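Cg3027-pa (Drosophila melanogaster, PDB 2VHH) probably hydrolyses N-carbamoyl-beta-alanine and its 2-methyl homologue to beta-alanine or 3-amino-2-methylpropanoate, ammonia and carbon dioxide, late in pyrimidine degradation. Local coordinates at residues 9-14 / 26-30; 127-133 / 207-212; 195-201 / 233-239. All blocks are in the same frame, centred on the assembly; numbering follows the deposited sequence.

Interaction 1. Residues 9-14 / 26-30; sequences LNDCLE and KRILY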
loop_
_atom_site.group_PDB
_atom_site.type_symbol
_atom_site.label_atom_id
_atom_site.label_comp_id
_atom_site.label_asym_id
_atom_site.label_seq_id
_atom_site.Cartn_x
_atom_site.Cartn_y
_atom_site.Cartn_z
ATOM N N LEU C 9 -31.770 -20.305 38.227
ATOM C CA LEU C 9 -32.272 -18.917 38.140
ATOM C C LEU C 9 -33.717 -18.824 37.637
ATOM O O LEU C 9 -34.531 -18.093 38.201
ATOM C CB LEU C 9 -31.345 -18.029 37.290
ATOM C CG LEU C 9 -31.843 -16.622 36.912
ATOM C CD1 LEU C 9 -31.726 -15.649 38.068
ATOM C CD2 LEU C 9 -31.103 -16.076 35.707
ATOM N N ASN C 10 -34.019 -19.566 36.579
ATOM C CA ASN C 10 -35.358 -19.588 35.996
ATOM C C ASN C 10 -36.420 -20.048 37.006
ATOM O O ASN C 10 -37.492 -19.437 37.112
ATOM C CB ASN C 10 -35.363 -20.475 34.741
ATOM C CG ASN C 10 -36.679 -20.426 33.989
ATOM O OD1 ASN C 10 -37.465 -19.495 34.142
ATOM N ND2 ASN C 10 -36.925 -21.435 33.171
ATOM N N ASP C 11 -36.098 -21.112 37.749
ATOM C CA ASP C 11 -36.966 -21.656 38.798
ATOM C C ASP C 11 -37.180 -20.654 39.928
ATOM O O ASP C 11 -38.251 -20.610 40.543
ATOM C CB ASP C 11 -36.366 -22.940 39.382
ATOM C CG ASP C 11 -36.401 -24.119 38.408
ATOM O OD1 ASP C 11 -37.141 -24.064 37.396
ATOM O OD2 ASP C 11 -35.688 -25.118 38.666
ATOM N N CYS C 12 -36.150 -19.856 40.188
ATOM C CA CYS C 12 -36.180 -18.843 41.225
ATOM C C CYS C 12 -37.096 -17.674 40.861
ATOM O O CYS C 12 -37.824 -17.167 41.712
ATOM C CB CYS C 12 -34.762 -18.350 41.505
ATOM S SG CYS C 12 -34.627 -17.127 42.815
ATOM N N LEU C 13 -37.062 -17.258 39.599
ATOM C CA LEU C 13 -37.879 -16.145 39.131
ATOM C C LEU C 13 -39.355 -16.522 39.023
ATOM O O LEU C 13 -40.236 -15.719 39.338
ATOM C CB LEU C 13 -37.373 -15.655 37.777
ATOM C CG LEU C 13 -35.882 -15.341 37.674
ATOM C CD1 LEU C 13 -35.474 -15.213 36.212
ATOM C CD2 LEU C 13 -35.515 -14.093 38.476
ATOM N N GLU C 14 -39.625 -17.745 38.579
ATOM C CA GLU C 14 -41.009 -18.190 38.412
ATOM C C GLU C 14 -41.686 -18.543 39.741
ATOM O O GLU C 14 -42.881 -18.841 39.778
ATOM C CB GLU C 14 -41.116 -19.333 37.392
ATOM C CG GLU C 14 -40.608 -20.682 37.871
ATOM C CD GLU C 14 -40.440 -21.683 36.734
ATOM O OE1 GLU C 14 -40.396 -21.263 35.554
ATOM O OE2 GLU C 14 -40.338 -22.896 37.026
ATOM N N LYS C 26 -38.770 -12.369 31.685
ATOM C CA LYS C 26 -38.285 -13.418 30.782
ATOM C C LYS C 26 -38.004 -12.928 29.362
ATOM O O LYS C 26 -37.086 -13.415 28.708
ATOM C CB LYS C 26 -39.250 -14.606 30.739
ATOM C CG LYS C 26 -38.920 -15.702 31.734
ATOM C CD LYS C 26 -39.816 -16.895 31.514
ATOM C CE LYS C 26 -39.247 -18.118 32.174
ATOM N NZ LYS C 26 -40.270 -19.174 32.352
ATOM N N ARG C 27 -38.801 -11.972 28.893
ATOM C CA ARG C 27 -38.624 -11.399 27.564
ATOM C C ARG C 27 -37.277 -10.682 27.448
ATOM O O ARG C 27 -36.577 -10.827 26.443
ATOM C CB ARG C 27 -39.763 -10.424 27.246
ATOM C CG ARG C 27 -40.015 -10.226 25.757
ATOM C CD ARG C 27 -40.885 -9.007 25.486
ATOM N NE ARG C 27 -40.082 -7.807 25.225
ATOM C CZ ARG C 27 -39.799 -6.861 26.124
ATOM N NH1 ARG C 27 -40.246 -6.951 27.373
ATOM N NH2 ARG C 27 -39.066 -5.815 25.768
ATOM N N ILE C 28 -36.919 -9.918 28.479
ATOM C CA ILE C 28 -35.682 -9.138 28.442
ATOM C C ILE C 28 -34.436 -9.940 28.863
ATOM O O ILE C 28 -33.326 -9.663 28.392
ATOM C CB ILE C 28 -35.793 -7.754 29.188
ATOM C CG1 ILE C 28 -35.217 -7.803 30.593
ATOM C CG2 ILE C 28 -37.224 -7.244 29.208
ATOM C CD1 ILE C 28 -34.677 -6.464 31.044
ATOM N N LEU C 29 -34.624 -10.934 29.731
ATOM C CA LEU C 29 -33.516 -11.786 30.183
ATOM C C LEU C 29 -33.199 -12.913 29.211
ATOM O O LEU C 29 -32.038 -13.159 28.895
ATOM C CB LEU C 29 -33.778 -12.381 31.572
ATOM C CG LEU C 29 -33.678 -11.523 32.835
ATOM C CD1 LEU C 29 -33.748 -12.420 34.051
ATOM C CD2 LEU C 29 -32.397 -10.698 32.863
ATOM N N TYR C 30 -34.236 -13.609 28.760
ATOM C CA TYR C 30 -34.105 -14.605 27.709
ATOM C C TYR C 30 -34.544 -13.915 26.424
ATOM O O TYR C 30 -34.340 -12.720 26.293
ATOM C CB TYR C 30 -34.920 -15.841 28.066
ATOM C CG TYR C 30 -34.482 -16.419 29.389
ATOM C CD1 TYR C 30 -35.147 -16.110 30.570
ATOM C CD2 TYR C 30 -33.373 -17.242 29.464
ATOM C CE1 TYR C 30 -34.724 -16.631 31.789
ATOM C CE2 TYR C 30 -32.947 -17.764 30.668
ATOM C CZ TYR C 30 -33.622 -17.459 31.824
ATOM O OH TYR C 30 -33.179 -17.999 33.006
#

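Interaction 2. Residues 127-133 / 207-212; sequences AFCTREK and NESTYY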
loop_
_atom_site.group_PDB
_atom_site.type_symbol
_atom_site.label_atom_id
_atom_site.label_comp_id
_atom_site.label_asym_id
_atom_site.label_seq_id
_atom_site.Cartn_x
_atom_site.Cartn_y
_atom_site.Cartn_z
ATOM N N ALA C 127 -7.252 -30.735 36.970
ATOM C CA ALA C 127 -6.079 -30.719 37.854
ATOM C C ALA C 127 -5.065 -29.613 37.576
ATOM O O ALA C 127 -3.997 -29.579 38.188
ATOM C CB ALA C 127 -5.390 -32.073 37.820
ATOM N N PHE C 128 -5.406 -28.705 36.667
ATOM C CA PHE C 128 -4.484 -27.660 36.226
ATOM C C PHE C 128 -4.254 -26.575 37.277
ATOM O O PHE C 128 -3.370 -25.729 37.120
ATOM C CB PHE C 128 -4.953 -27.057 34.900
ATOM C CG PHE C 128 -5.400 -28.082 33.902
ATOM C CD1 PHE C 128 -4.472 -28.840 33.202
ATOM C CD2 PHE C 128 -6.747 -28.307 33.674
ATOM C CE1 PHE C 128 -4.881 -29.809 32.276
ATOM C CE2 PHE C 128 -7.163 -29.271 32.752
ATOM C CZ PHE C 128 -6.227 -30.022 32.052
ATOM N N CYS C 129 -5.039 -26.615 38.352
ATOM C CA CYS C 129 -4.882 -25.698 39.478
ATOM C C CYS C 129 -3.685 -26.062 40.358
ATOM O O CYS C 129 -3.092 -25.194 41.001
ATOM C CB CYS C 129 -6.157 -25.675 40.318
ATOM S SG CYS C 129 -6.571 -27.275 41.035
ATOM N N THR C 130 -3.346 -27.347 40.382
ATOM C CA THR C 130 -2.239 -27.867 41.183
ATOM C C THR C 130 -0.878 -27.520 40.567
ATOM O O THR C 130 0.110 -27.334 41.279
ATOM C CB THR C 130 -2.358 -29.404 41.357
ATOM O OG1 THR C 130 -2.319 -30.042 40.075
ATOM C CG2 THR C 130 -3.668 -29.772 42.038
ATOM N N ARG C 131 -0.856 -27.430 39.236
ATOM C CA ARG C 131 0.366 -27.233 38.448
ATOM C C ARG C 131 1.335 -28.419 38.513
ATOM O O ARG C 131 2.503 -28.309 38.131
ATOM C CB ARG C 131 1.052 -25.917 38.805
ATOM C CG ARG C 131 0.587 -24.755 37.972
ATOM C CD ARG C 131 0.816 -23.449 38.688
ATOM N NE ARG C 131 2.158 -23.354 39.249
ATOM C CZ ARG C 131 2.429 -23.268 40.545
ATOM N NH1 ARG C 131 1.443 -23.249 41.433
ATOM N NH2 ARG C 131 3.692 -23.193 40.945
ATOM N N GLU C 132 0.829 -29.552 38.990
ATOM C CA GLU C 132 1.603 -30.779 39.033
ATOM C C GLU C 132 1.502 -31.490 37.694
ATOM O O GLU C 132 0.438 -31.534 37.084
ATOM C CB GLU C 132 1.118 -31.706 40.146
ATOM C CG GLU C 132 1.180 -31.131 41.545
ATOM C CD GLU C 132 0.389 -31.945 42.561
ATOM O OE1 GLU C 132 0.490 -31.621 43.761
ATOM O OE2 GLU C 132 -0.338 -32.895 42.179
ATOM N N LYS C 133 2.620 -32.043 37.245
ATOM C CA LYS C 133 2.670 -32.757 35.979
ATOM C C LYS C 133 2.419 -34.240 36.181
ATOM O O LYS C 133 2.124 -34.963 35.238
ATOM C CB LYS C 133 4.026 -32.548 35.301
ATOM C CG LYS C 133 4.342 -31.100 34.950
ATOM C CD LYS C 133 3.402 -30.551 33.896
ATOM C CE LYS C 133 3.855 -29.188 33.417
ATOM N NZ LYS C 133 3.392 -28.934 32.029
ATOM N N ASN C 207 -4.109 -22.434 35.444
ATOM C CA ASN C 207 -2.739 -22.451 34.954
ATOM C C ASN C 207 -2.622 -23.418 33.787
ATOM O O ASN C 207 -1.869 -24.398 33.836
ATOM C CB ASN C 207 -1.784 -22.835 36.075
ATOM C CG ASN C 207 -2.051 -22.073 37.350
ATOM O OD1 ASN C 207 -1.744 -20.890 37.457
ATOM N ND2 ASN C 207 -2.617 -22.757 38.332
ATOM N N GLU C 208 -3.391 -23.137 32.739
ATOM C CA GLU C 208 -3.442 -23.989 31.568
ATOM C C GLU C 208 -2.210 -23.794 30.705
ATOM O O GLU C 208 -1.779 -24.720 30.008
ATOM C CB GLU C 208 -4.692 -23.684 30.759
ATOM C CG GLU C 208 -5.983 -24.047 31.458
ATOM C CD GLU C 208 -7.151 -24.132 30.505
ATOM O OE1 GLU C 208 -8.281 -23.794 30.918
ATOM O OE2 GLU C 208 -6.946 -24.527 29.333
ATOM N N SER C 209 -1.642 -22.589 30.751
ATOM C CA SER C 209 -0.461 -22.273 29.954
ATOM C C SER C 209 0.710 -23.115 30.403
ATOM O O SER C 209 1.653 -23.330 29.647
ATOM C CB SER C 209 -0.122 -20.780 30.008
ATOM O OG SER C 209 0.163 -20.369 31.326
ATOM N N THR C 210 0.622 -23.598 31.639
ATOM C CA THR C 210 1.619 -24.482 32.216
ATOM C C THR C 210 1.632 -25.816 31.474
ATOM O O THR C 210 2.696 -26.412 31.289
ATOM C CB THR C 210 1.351 -24.701 33.720
ATOM O OG1 THR C 210 1.065 -23.440 34.342
ATOM C CG2 THR C 210 2.535 -25.352 34.412
ATOM N N TYR C 211 0.465 -26.258 31.010
ATOM C CA TYR C 211 0.332 -27.589 30.432
ATOM C C TYR C 211 0.417 -27.660 28.902
ATOM O O TYR C 211 0.996 -28.612 28.366
ATOM C CB TYR C 211 -0.936 -28.259 30.947
ATOM C CG TYR C 211 -0.921 -28.516 32.435
ATOM C CD1 TYR C 211 -1.201 -27.491 33.343
ATOM C CD2 TYR C 211 -0.647 -29.788 32.940
ATOM C CE1 TYR C 211 -1.198 -27.722 34.706
ATOM C CE2 TYR C 211 -0.649 -30.026 34.308
ATOM C CZ TYR C 211 -0.924 -28.987 35.180
ATOM O OH TYR C 211 -0.921 -29.215 36.533
ATOM N N TYR C 212 -0.139 -26.663 28.211
ATOM C CA TYR C 212 -0.146 -26.642 26.740
ATOM C C TYR C 212 -0.067 -25.250 26.112
ATOM O O TYR C 212 -0.384 -24.247 26.745
ATOM C CB TYR C 212 -1.357 -27.398 26.185
ATOM C CG TYR C 212 -2.631 -27.211 26.973
ATOM C CD1 TYR C 212 -2.977 -28.101 27.981
ATOM C CD2 TYR C 212 -3.490 -26.149 26.707
ATOM C CE1 TYR C 212 -4.132 -27.935 28.709
ATOM C CE2 TYR C 212 -4.653 -25.978 27.428
ATOM C CZ TYR C 212 -4.967 -26.877 28.427
ATOM O OH TYR C 212 -6.118 -26.725 29.150
#

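Interaction 3. Residues 195-201 / 233-239; sequences HRKNHIP and ICYGRHH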
loop_
_atom_site.group_PDB
_atom_site.type_symbol
_atom_site.label_atom_id
_atom_site.label_comp_id
_atom_site.label_asym_id
_atom_site.label_seq_id
_atom_site.Cartn_x
_atom_site.Cartn_y
_atom_site.Cartn_z
ATOM N N HIS C 195 -9.954 -30.126 16.818
ATOM C CA HIS C 195 -9.622 -28.732 16.954
ATOM C C HIS C 195 -8.908 -28.512 18.275
ATOM O O HIS C 195 -9.325 -29.038 19.295
ATOM C CB HIS C 195 -10.891 -27.901 16.881
ATOM C CG HIS C 195 -10.682 -26.460 17.204
ATOM N ND1 HIS C 195 -9.774 -25.673 16.529
ATOM C CD2 HIS C 195 -11.252 -25.664 18.135
ATOM C CE1 HIS C 195 -9.802 -24.451 17.025
ATOM N NE2 HIS C 195 -10.688 -24.419 18.003
ATOM N N ARG C 196 -7.831 -27.740 18.257
ATOM C CA ARG C 196 -7.110 -27.430 19.480
ATOM C C ARG C 196 -7.387 -26.017 19.949
ATOM O O ARG C 196 -7.496 -25.094 19.140
ATOM C CB ARG C 196 -5.621 -27.631 19.289
ATOM C CG ARG C 196 -5.230 -29.064 19.113
ATOM C CD ARG C 196 -3.861 -29.142 18.526
ATOM N NE ARG C 196 -3.346 -30.503 18.535
ATOM C CZ ARG C 196 -2.185 -30.860 18.004
ATOM N NH1 ARG C 196 -1.422 -29.957 17.401
ATOM N NH2 ARG C 196 -1.797 -32.126 18.070
ATOM N N LYS C 197 -7.483 -25.870 21.268
ATOM C CA LYS C 197 -7.787 -24.602 21.938
ATOM C C LYS C 197 -6.965 -23.450 21.392
ATOM O O LYS C 197 -5.741 -23.514 21.381
ATOM C CB LYS C 197 -7.545 -24.757 23.434
ATOM C CG LYS C 197 -8.321 -23.819 24.302
ATOM C CD LYS C 197 -8.102 -24.170 25.756
ATOM C CE LYS C 197 -8.723 -23.134 26.675
ATOM N NZ LYS C 197 -8.913 -23.644 28.077
ATOM N N ASN C 198 -7.644 -22.406 20.928
ATOM C CA ASN C 198 -6.976 -21.247 20.340
ATOM C C ASN C 198 -6.375 -20.263 21.355
ATOM O O ASN C 198 -5.324 -19.672 21.114
ATOM C CB ASN C 198 -7.937 -20.539 19.397
ATOM C CG ASN C 198 -7.877 -21.093 18.005
ATOM O OD1 ASN C 198 -6.882 -21.686 17.621
ATOM N ND2 ASN C 198 -8.927 -20.887 17.233
ATOM N N HIS C 199 -7.050 -20.108 22.489
ATOM C CA HIS C 199 -6.699 -19.106 23.484
ATOM C C HIS C 199 -6.476 -19.755 24.834
ATOM O O HIS C 199 -7.388 -20.346 25.408
ATOM C CB HIS C 199 -7.780 -18.035 23.560
ATOM C CG HIS C 199 -7.913 -17.258 22.294
ATOM N ND1 HIS C 199 -7.342 -16.017 22.118
ATOM C CD2 HIS C 199 -8.494 -17.575 21.113
ATOM C CE1 HIS C 199 -7.590 -15.589 20.894
ATOM N NE2 HIS C 199 -8.284 -16.519 20.262
ATOM N N ILE C 200 -5.245 -19.656 25.324
ATOM C CA ILE C 200 -4.864 -20.345 26.535
ATOM C C ILE C 200 -4.818 -19.356 27.700
ATOM O O ILE C 200 -4.168 -18.310 27.606
ATOM C CB ILE C 200 -3.569 -21.210 26.339
ATOM C CG1 ILE C 200 -3.893 -22.572 25.726
ATOM C CG2 ILE C 200 -2.983 -21.596 27.648
ATOM C CD1 ILE C 200 -4.425 -22.563 24.342
ATOM N N PRO C 201 -5.564 -19.678 28.779
ATOM C CA PRO C 201 -5.642 -18.868 29.994
ATOM C C PRO C 201 -4.443 -19.066 30.895
ATOM O O PRO C 201 -3.803 -20.124 30.862
ATOM C CB PRO C 201 -6.891 -19.409 30.696
ATOM C CG PRO C 201 -7.003 -20.807 30.243
ATOM C CD PRO C 201 -6.404 -20.890 28.872
ATOM N N ILE C 233 -13.229 -23.498 22.340
ATOM C CA ILE C 233 -12.869 -24.153 23.591
ATOM C C ILE C 233 -12.586 -23.185 24.747
ATOM O O ILE C 233 -11.685 -22.357 24.673
ATOM C CB ILE C 233 -11.718 -25.176 23.429
ATOM C CG1 ILE C 233 -11.910 -26.025 22.166
ATOM C CG2 ILE C 233 -11.674 -26.084 24.638
ATOM C CD1 ILE C 233 -10.748 -26.940 21.839
ATOM N N CYS C 234 -13.407 -23.305 25.796
ATOM C CA CYS C 234 -13.207 -22.696 27.127
ATOM C C CYS C 234 -12.899 -21.201 27.094
ATOM O O CYS C 234 -13.767 -20.408 26.760
ATOM C CB CYS C 234 -12.153 -23.495 27.921
ATOM S SG CYS C 234 -11.735 -22.944 29.626
ATOM N N TYR C 235 -11.663 -20.835 27.415
ATOM C CA TYR C 235 -11.227 -19.447 27.496
ATOM C C TYR C 235 -11.423 -18.653 26.195
ATOM O O TYR C 235 -11.460 -17.426 26.221
ATOM C CB TYR C 235 -9.766 -19.436 27.925
ATOM C CG TYR C 235 -9.122 -18.102 28.224
ATOM C CD1 TYR C 235 -9.474 -17.368 29.353
ATOM C CD2 TYR C 235 -8.100 -17.610 27.412
ATOM C CE1 TYR C 235 -8.845 -16.158 29.644
ATOM C CE2 TYR C 235 -7.471 -16.408 27.693
ATOM C CZ TYR C 235 -7.846 -15.689 28.812
ATOM O OH TYR C 235 -7.231 -14.501 29.091
ATOM N N GLY C 236 -11.570 -19.347 25.069
ATOM C CA GLY C 236 -11.858 -18.698 23.787
ATOM C C GLY C 236 -13.202 -17.976 23.803
ATOM O O GLY C 236 -13.490 -17.128 22.942
ATOM N N ARG C 237 -14.022 -18.350 24.785
ATOM C CA ARG C 237 -15.263 -17.677 25.160
ATOM C C ARG C 237 -15.112 -16.154 25.233
ATOM O O ARG C 237 -16.014 -15.415 24.840
ATOM C CB ARG C 237 -15.603 -18.163 26.555
ATOM C CG ARG C 237 -17.044 -18.211 26.978
ATOM C CD ARG C 237 -17.092 -18.394 28.499
ATOM N NE ARG C 237 -15.825 -18.921 29.009
ATOM C CZ ARG C 237 -15.361 -18.745 30.243
ATOM N NH1 ARG C 237 -16.056 -18.062 31.151
ATOM N NH2 ARG C 237 -14.191 -19.263 30.573
ATOM N N HIS C 238 -13.962 -15.703 25.741
ATOM C CA HIS C 238 -13.704 -14.284 25.988
ATOM C C HIS C 238 -13.180 -13.519 24.770
ATOM O O HIS C 238 -12.854 -12.335 24.868
ATOM C CB HIS C 238 -12.721 -14.112 27.150
ATOM C CG HIS C 238 -13.140 -14.797 28.414
ATOM N ND1 HIS C 238 -14.362 -14.582 29.013
ATOM C CD2 HIS C 238 -12.484 -15.674 29.210
ATOM C CE1 HIS C 238 -14.447 -15.303 30.115
ATOM N NE2 HIS C 238 -13.321 -15.974 30.260
ATOM N N HIS C 239 -13.102 -14.193 23.626
ATOM C CA HIS C 239 -12.530 -13.593 22.422
ATOM C C HIS C 239 -13.538 -13.516 21.282
ATOM O O HIS C 239 -13.732 -14.489 20.564
ATOM C CB HIS C 239 -11.268 -14.351 22.006
ATOM C CG HIS C 239 -10.108 -14.108 22.915
ATOM N ND1 HIS C 239 -9.831 -14.912 23.995
ATOM C CD2 HIS C 239 -9.173 -13.129 22.924
ATOM C CE1 HIS C 239 -8.766 -14.451 24.626
ATOM N NE2 HIS C 239 -8.347 -13.370 23.994
#

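Interaction 1. Residues 9-14 / 26-30
Two N-terminal helices joined by a short connection, 9-13 and 19-29, form a helix-loop-helix unit in which Leu9, Asn10 and Leu13 meet Lys26, Leu29 and Tyr30. The contact is modest, burying 245 Å² over both sides. Its apolar part is a meeting of methyl groups: Leu13 CD1 lies 3.9 Å from Leu29 CD1. Tyr30, the first residue beyond the helical conformation, sends its ring back toward helix 9-13, with CG anti to its carbonyl carbon (chi1 -58°). The hydroxyl end does the touching: Tyr30 OH comes to 3.7 Å from Asn10 CB, while Leu9 slides past in the opposite direction and brings CD2 to 3.9 Å from the same oxygen. The extended chain of Lys26 crosses Asn10 at about a right angle. Lys26 NZ stands 3.3 Å from Asn10 OD1, but the angle is too poor for a hydrogen bond; the amide's ND2 is instead bonded to Asp35. A neighbouring subunit packs its Leu29 on Leu29 and its Val25 on Leu9, so the helix pair also takes part in an assembly interface. The exposed Glu14 reaches Lys26 in a long salt bridge, Glu14 OE1 to Lys26 NZ 3.8 Å.

Interaction 2. Residues 127-133 / 207-212
Tyr211 reaches from the 207-212 turn between Phe128 and Lys133. Beyond CB, its CG and CD1 meet Phe128 CD1, which leads as Phe128 turns its edge to one face of the tyrosine: CD1 to CD1 is 3.5 Å, and the T-shaped (edge-to-face) pair has centroids 5.0 Å apart and planes at 82°. Further out, Tyr211 CE1 sits 3.6 Å from Phe128 CA, and CE2 lies 3.3 Å from Glu132 O. On the opposite face is the ammonium of Lys133, an off-centre cation-pi partner with NZ 4.7 Å from the ring centroid; the same NZ donates to Thr210 O at 2.7 Å, which helps hold the ammonium over that side of the ring. At the tip, Tyr211 OH donates to Glu132 O at 2.7 Å, approaching from above the carbonyl plane (44° out of it), not along a lone pair. At the other end of the contact, Asn207 ND2 gives a fairly straight bond to Phe128 O (3.3 Å, 160°), while its OD1 accepts from Arg131 of a neighbouring subunit. Tyr212 turns its edge to the face of Phe128, completing an aromatic cluster of Phe128, Tyr211 and Tyr212 that joins two buried loops of the carbon-nitrogen hydrolase fold at a subunit interface.

Interaction 3. Residues 195-201 / 233-239
Ile233 and His199 give up the most surface here, with Lys197 and Tyr235 sharing third place. Ile233 points its CD1 at the end of strand 191-196, 3.5 Å from Lys197 N, and the same methyl lies 3.9 Å from His195 CD2. Its CB supports the aliphatic stem of Lys197 at CG, 3.8 Å away. From there the lysine runs extended, and this reach delivers NZ to 3.3 Å from Cys234 SG. Glu208 and Glu120 both form salt bridges with that NZ, so two carboxylates and the Cys234 sulfur gather round one nitrogen. His199 and His239 come from opposite directions and stack face-to-face, centroids 3.8 Å apart and planes at 23°. The rotation of both rings is held from outside: His199 ND1 is bonded to Thr360 O, and His239 NE2 to Phe357 O, of a neighbouring subunit. Tyr235 is covered on one face by Pro201, whose CB lies 3.7 Å from the ring centroid in a CH-pi contact; its OH bonds to Trp355 O of that neighbour. With Cys234 at positive phi (phi 50°, psi -110°) between strand 227-231 and the 3-10 turn leading to helix 240-248, the arrangement is consistent with the nucleophile elbow and Glu-Lys-Cys catalytic triad of the carbon-nitrogen hydrolase superfamily, here probably Glu120, Lys197 and Cys234.

From the N terminus, interaction 1 comes first and closes a loop of 11 residues, 15-25, that holds the connection and the start of helix 19-29. Its centre is about 29 Å from that of interaction 3 and 37 Å from that of interaction 2, yet interactions 1 and 3 both touch the same neighbouring subunit. The other two cross: 127-133, 195-201, 207-212 and 233-239 alternate along the chain, so their loops overlap in sequence. Interaction 2 ties the loop after strand 115-118 to that after strand 206-207; interaction 3 ties the end of strand 191-196 to the turn before helix 240-248. They also touch directly: Glu208 packs on Pro201, and Ser209 N probably donates to Pro201 O.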